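Local coordinates for protein putative glycyl-glycine endopeptidase lytM (Ruminococcus gnavus, PDB 3NYY) that probably acts as a metalloendopeptidase of the M23 family, related to the glycyl-glycine endopeptidase LytM that cuts peptidoglycan cross-bridges, at residues Y235-L238 with R239-E242; E25-Q28 with V29-K32. One frame throughout, in Å; residues are numbered along the deposited sequence. Where two conformers were deposited one is given.

Interaction 1: Y235-L238 with R239-E242; sequences YPVL and RYAE
The carbonyl oxygen of P236 takes a hydrogen bond from Y240 N at 2.9 Å and probably another from NE2 of Q28 on helix 25-31. The first is an i to i+4 bond of the short helix 235-240, which follows strand 228-232 of the M23 peptidase fold. In the same way R239 N reaches Y235 O at 2.9 Å and A241 N reaches V237 O. A241 N makes a second, weak bond to L238 O.

The side chains of Y235 and R239 run side by side on one face of the helix. R239 CG lies over one face of the Y235 ring, 3.8 Å from its centroid, a CH-pi contact. The arginine chain then bends at chi2 (-64°) and chi3 (-48°). These bends bring NH1 round to Y235 OH, a hydrogen bond of 3.0 Å, with the guanidinium plane turned 77° from the ring. In the conformer of E242 given, R239 NE forms a salt bridge with E242 OE1 at 2.8 Å, met on the syn side of the carboxylate. NH2 adds a weak bond to the same oxygen and a salt bridge to E133 of the second subunit. The guanidinium is thus tied at all three nitrogens. With an alanine here, the Y235 hydroxyl would probably lose this donor and E133 of the second subunit the positive charge of R239, while E242 would be left with K32.

On the buried side, L238 packs on strands 128-132 and 216-225, and V237 on I221 and W88. V237 CG2 also meets Y240 CD2 at 4.0 Å, while V237 O sits at the ring edge, 3.7 Å from the same CD2.

Interaction 2: E25-Q28 with V29-K32; sequences ETMQ and VYLK
M27 and Y30 lie side by side and point the same way from helix 25-31. M27 is a selenomethionine, and its selenium, in the conformer given, stands 4.0 Å from CD2 of Y30. The approach is oblique: SE is 5.0 Å from the ring centroid and 55° off the ring normal. This is a Met-aromatic contact between residues i and i+3. M27 CG is anti to its own nitrogen (chi1 -163°), and the bent chain beyond brings SE back beside the ring.

M27 and L31 instead cross at a slant, with M27 CG 4.0 Å from L31 CD1. The backbone joins the same two residues, since L31 N bonds M27 O at 2.8 Å. L31 CG also rests 3.2 Å from that oxygen.

Q28 and K32 cross on another side of the helix. K32 CG sits 3.4 Å from Q28 O, and K32 N gives that oxygen a weak hydrogen bond. Their polar ends mainly serve helix 235-240 and its C-terminal end: Q28 NE2 probably bonds P236 O, and K32 NZ forms a salt bridge with E242 in the conformer given.

M27 and Y30 pack against F64 of helix 61-71, and Y30 OH bonds D40 of helix 37-48. M27 reaches Y44 and L31 reaches P37 and V41, so helix 25-31 is wedged between helices 37-48 and 61-71 and helix 235-240.

Overall arrangement
Interactions 1 and 2 are two short helices whose centres are 10 Å apart, although some 200 residues separate them in the chain. Their junction joins the LytM N-terminal region to the peptidase fold. Q28 NE2 probably bonds P236 O at 2.9 Å. In the E242 conformer given, K32 NZ makes a salt bridge of 3.0 Å with E242 OE2, so E242 links R239 to K32. Packing adds to this: Y240 CE1 lies 3.4 Å from L31 O. Both helices also face E133 of the second subunit, which pairs with R239 but lies close to the like charge of E25. A bound nonaethylene glycol, probably from crystallisation, touches T26.

Interaction 1: Y235-L238 with R239-E242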
loop_
_atom_site.group_PDB
_atom_site.type_symbol
_atom_site.label_atom_id
_atom_site.label_comp_id
_atom_site.label_asym_id
_atom_site.label_seq_id
_atom_site.Cartn_x
_atom_site.Cartn_y
_atom_site.Cartn_z
ATOM N N TYR A 235 3.487 8.665 -6.376
ATOM C CA TYR A 235 4.320 7.626 -5.821
ATOM C C TYR A 235 5.812 7.766 -6.189
ATOM O O TYR A 235 6.674 7.742 -5.301
ATOM C CB TYR A 235 3.774 6.223 -6.187
ATOM C CG TYR A 235 4.652 5.095 -5.704
ATOM C CD1 TYR A 235 4.509 4.635 -4.398
ATOM C CD2 TYR A 235 5.640 4.513 -6.519
ATOM C CE1 TYR A 235 5.289 3.610 -3.907
ATOM C CE2 TYR A 235 6.439 3.454 -5.986
ATOM C CZ TYR A 235 6.248 3.055 -4.672
ATOM O OH TYR A 235 6.999 2.021 -4.066
ATOM N N PRO A 236 6.138 7.946 -7.489
ATOM C CA PRO A 236 7.587 8.000 -7.786
ATOM C C PRO A 236 8.346 9.185 -7.173
ATOM O O PRO A 236 9.490 9.005 -6.677
ATOM C CB PRO A 236 7.622 7.968 -9.334
ATOM C CG PRO A 236 6.305 7.228 -9.696
ATOM C CD PRO A 236 5.329 7.803 -8.708
ATOM N N VAL A 237 7.723 10.359 -7.141
ATOM C CA VAL A 237 8.355 11.520 -6.467
ATOM C C VAL A 237 8.453 11.310 -4.953
ATOM O O VAL A 237 9.432 11.674 -4.330
ATOM C CB VAL A 237 7.744 12.840 -6.892
ATOM C CG1 VAL A 237 6.364 13.101 -6.266
ATOM C CG2 VAL A 237 8.705 14.063 -6.579
ATOM N N LEU A 238 7.489 10.580 -4.371
ATOM C CA LEU A 238 7.580 10.242 -2.955
ATOM C C LEU A 238 8.754 9.322 -2.716
ATOM O O LEU A 238 9.479 9.519 -1.744
ATOM C CB LEU A 238 6.301 9.595 -2.428
ATOM C CG LEU A 238 5.148 10.544 -2.167
ATOM C CD1 LEU A 238 3.813 9.820 -2.019
ATOM C CD2 LEU A 238 5.417 11.455 -0.882
ATOM N N ARG A 239 8.938 8.310 -3.589
ATOM C CA ARG A 239 10.085 7.400 -3.468
ATOM C C ARG A 239 11.386 8.142 -3.583
ATOM O O ARG A 239 12.339 7.868 -2.853
ATOM C CB ARG A 239 10.038 6.300 -4.525
ATOM C CG ARG A 239 8.926 5.312 -4.317
ATOM C CD ARG A 239 9.059 4.526 -3.048
ATOM N NE ARG A 239 10.381 3.952 -2.813
ATOM C CZ ARG A 239 10.778 2.748 -3.198
ATOM N NH1 ARG A 239 9.975 1.935 -3.897
ATOM N NH2 ARG A 239 12.000 2.336 -2.854
ATOM N N TYR A 240 11.419 9.128 -4.481
ATOM C CA TYR A 240 12.598 9.985 -4.670
ATOM C C TYR A 240 12.926 10.806 -3.424
ATOM O O TYR A 240 14.109 10.978 -3.089
ATOM C CB TYR A 240 12.377 10.874 -5.904
ATOM C CG TYR A 240 13.111 12.183 -5.983
ATOM C CD1 TYR A 240 14.365 12.257 -6.570
ATOM C CD2 TYR A 240 12.522 13.344 -5.530
ATOM C CE1 TYR A 240 15.019 13.473 -6.675
ATOM C CE2 TYR A 240 13.158 14.560 -5.597
ATOM C CZ TYR A 240 14.417 14.612 -6.186
ATOM O OH TYR A 240 15.052 15.827 -6.267
ATOM N N ALA A 241 11.895 11.241 -2.712
ATOM C CA ALA A 241 12.049 12.007 -1.492
ATOM C C ALA A 241 12.106 11.171 -0.208
ATOM O O ALA A 241 12.220 11.741 0.863
ATOM C CB ALA A 241 10.873 12.981 -1.380
ATOM N N GLU A 242 12.083 9.838 -0.345
ATOM C CA GLU A 242 11.974 8.911 0.795
ATOM C C GLU A 242 13.027 9.142 1.870
ATOM O O GLU A 242 12.717 9.118 3.057
ATOM C CB GLU A 242 12.057 7.443 0.298
ATOM C CG GLU A 242 13.415 6.986 -0.236
ATOM C CD GLU A 242 13.325 5.767 -1.159
ATOM O OE1 GLU A 242 12.283 5.060 -1.129
ATOM O OE2 GLU A 242 14.307 5.545 -1.921
#

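Interaction 2: E25-Q28 with V29-K32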
loop_
_atom_site.group_PDB
_atom_site.type_symbol
_atom_site.label_atom_id
_atom_site.label_comp_id
_atom_site.label_asym_id
_atom_site.label_seq_id
_atom_site.Cartn_x
_atom_site.Cartn_y
_atom_site.Cartn_z
ATOM N N GLU A 25 13.541 1.191 -11.485
ATOM C CA GLU A 25 14.461 1.330 -10.340
ATOM C C GLU A 25 15.815 1.954 -10.758
ATOM O O GLU A 25 16.396 2.734 -9.994
ATOM C CB GLU A 25 14.629 -0.004 -9.566
ATOM C CG GLU A 25 13.355 -0.457 -8.760
ATOM C CD GLU A 25 12.741 0.635 -7.813
ATOM O OE1 GLU A 25 13.492 1.320 -7.074
ATOM O OE2 GLU A 25 11.484 0.806 -7.804
ATOM N N THR A 26 16.288 1.646 -11.966
ATOM C CA THR A 26 17.517 2.267 -12.521
ATOM C C THR A 26 17.388 3.784 -12.532
ATOM O O THR A 26 18.272 4.523 -12.080
ATOM C CB THR A 26 17.802 1.749 -13.952
ATOM O OG1 THR A 26 18.107 0.355 -13.860
ATOM C CG2 THR A 26 18.974 2.474 -14.611
HETATM N N MSE A 27 16.246 4.252 -13.037
HETATM C CA MSE A 27 15.963 5.675 -13.068
HETATM C C MSE A 27 15.762 6.249 -11.652
HETATM O O MSE A 27 16.161 7.374 -11.386
HETATM C CB MSE A 27 14.758 5.924 -13.991
HETATM C CG MSE A 27 14.583 7.337 -14.441
HETATM SE SE MSE A 27 16.159 8.062 -15.293
HETATM C CE MSE A 27 16.874 6.481 -16.060
ATOM N N GLN A 28 15.141 5.502 -10.728
ATOM C CA GLN A 28 15.016 6.017 -9.357
ATOM C C GLN A 28 16.381 6.271 -8.714
ATOM O O GLN A 28 16.587 7.288 -8.080
ATOM C CB GLN A 28 14.185 5.105 -8.439
ATOM C CG GLN A 28 12.704 5.345 -8.560
ATOM C CD GLN A 28 12.208 6.662 -7.949
ATOM O OE1 GLN A 28 12.947 7.398 -7.292
ATOM N NE2 GLN A 28 10.930 6.922 -8.138
ATOM N N VAL A 29 17.317 5.356 -8.927
ATOM C CA VAL A 29 18.658 5.545 -8.408
ATOM C C VAL A 29 19.280 6.776 -9.050
ATOM O O VAL A 29 19.866 7.610 -8.360
ATOM C CB VAL A 29 19.547 4.309 -8.674
ATOM C CG1 VAL A 29 21.024 4.595 -8.321
ATOM C CG2 VAL A 29 19.015 3.049 -7.922
ATOM N N TYR A 30 19.090 6.923 -10.368
ATOM C CA TYR A 30 19.703 8.049 -11.070
ATOM C C TYR A 30 19.134 9.362 -10.583
ATOM O O TYR A 30 19.866 10.332 -10.380
ATOM C CB TYR A 30 19.561 7.887 -12.599
ATOM C CG TYR A 30 20.014 9.157 -13.297
ATOM C CD1 TYR A 30 21.342 9.377 -13.620
ATOM C CD2 TYR A 30 19.093 10.159 -13.542
ATOM C CE1 TYR A 30 21.719 10.589 -14.218
ATOM C CE2 TYR A 30 19.446 11.334 -14.069
ATOM C CZ TYR A 30 20.738 11.551 -14.430
ATOM O OH TYR A 30 21.015 12.788 -14.981
ATOM N N LEU A 31 17.818 9.414 -10.404
ATOM C CA LEU A 31 17.135 10.677 -10.081
ATOM C C LEU A 31 17.567 11.278 -8.750
ATOM O O LEU A 31 17.626 12.491 -8.620
ATOM C CB LEU A 31 15.613 10.497 -10.171
ATOM C CG LEU A 31 15.097 10.423 -11.605
ATOM C CD1 LEU A 31 13.601 9.966 -11.600
ATOM C CD2 LEU A 31 15.255 11.759 -12.372
ATOM N N LYS A 32 17.944 10.435 -7.807
ATOM C CA LYS A 32 18.399 10.943 -6.498
ATOM C C LYS A 32 19.657 11.818 -6.593
ATOM O O LYS A 32 19.909 12.615 -5.679
ATOM C CB LYS A 32 18.723 9.813 -5.542
ATOM C CG LYS A 32 17.589 8.838 -5.252
ATOM C CD LYS A 32 16.626 9.288 -4.174
ATOM C CE LYS A 32 16.092 8.051 -3.391
ATOM N NZ LYS A 32 15.365 7.037 -4.250
#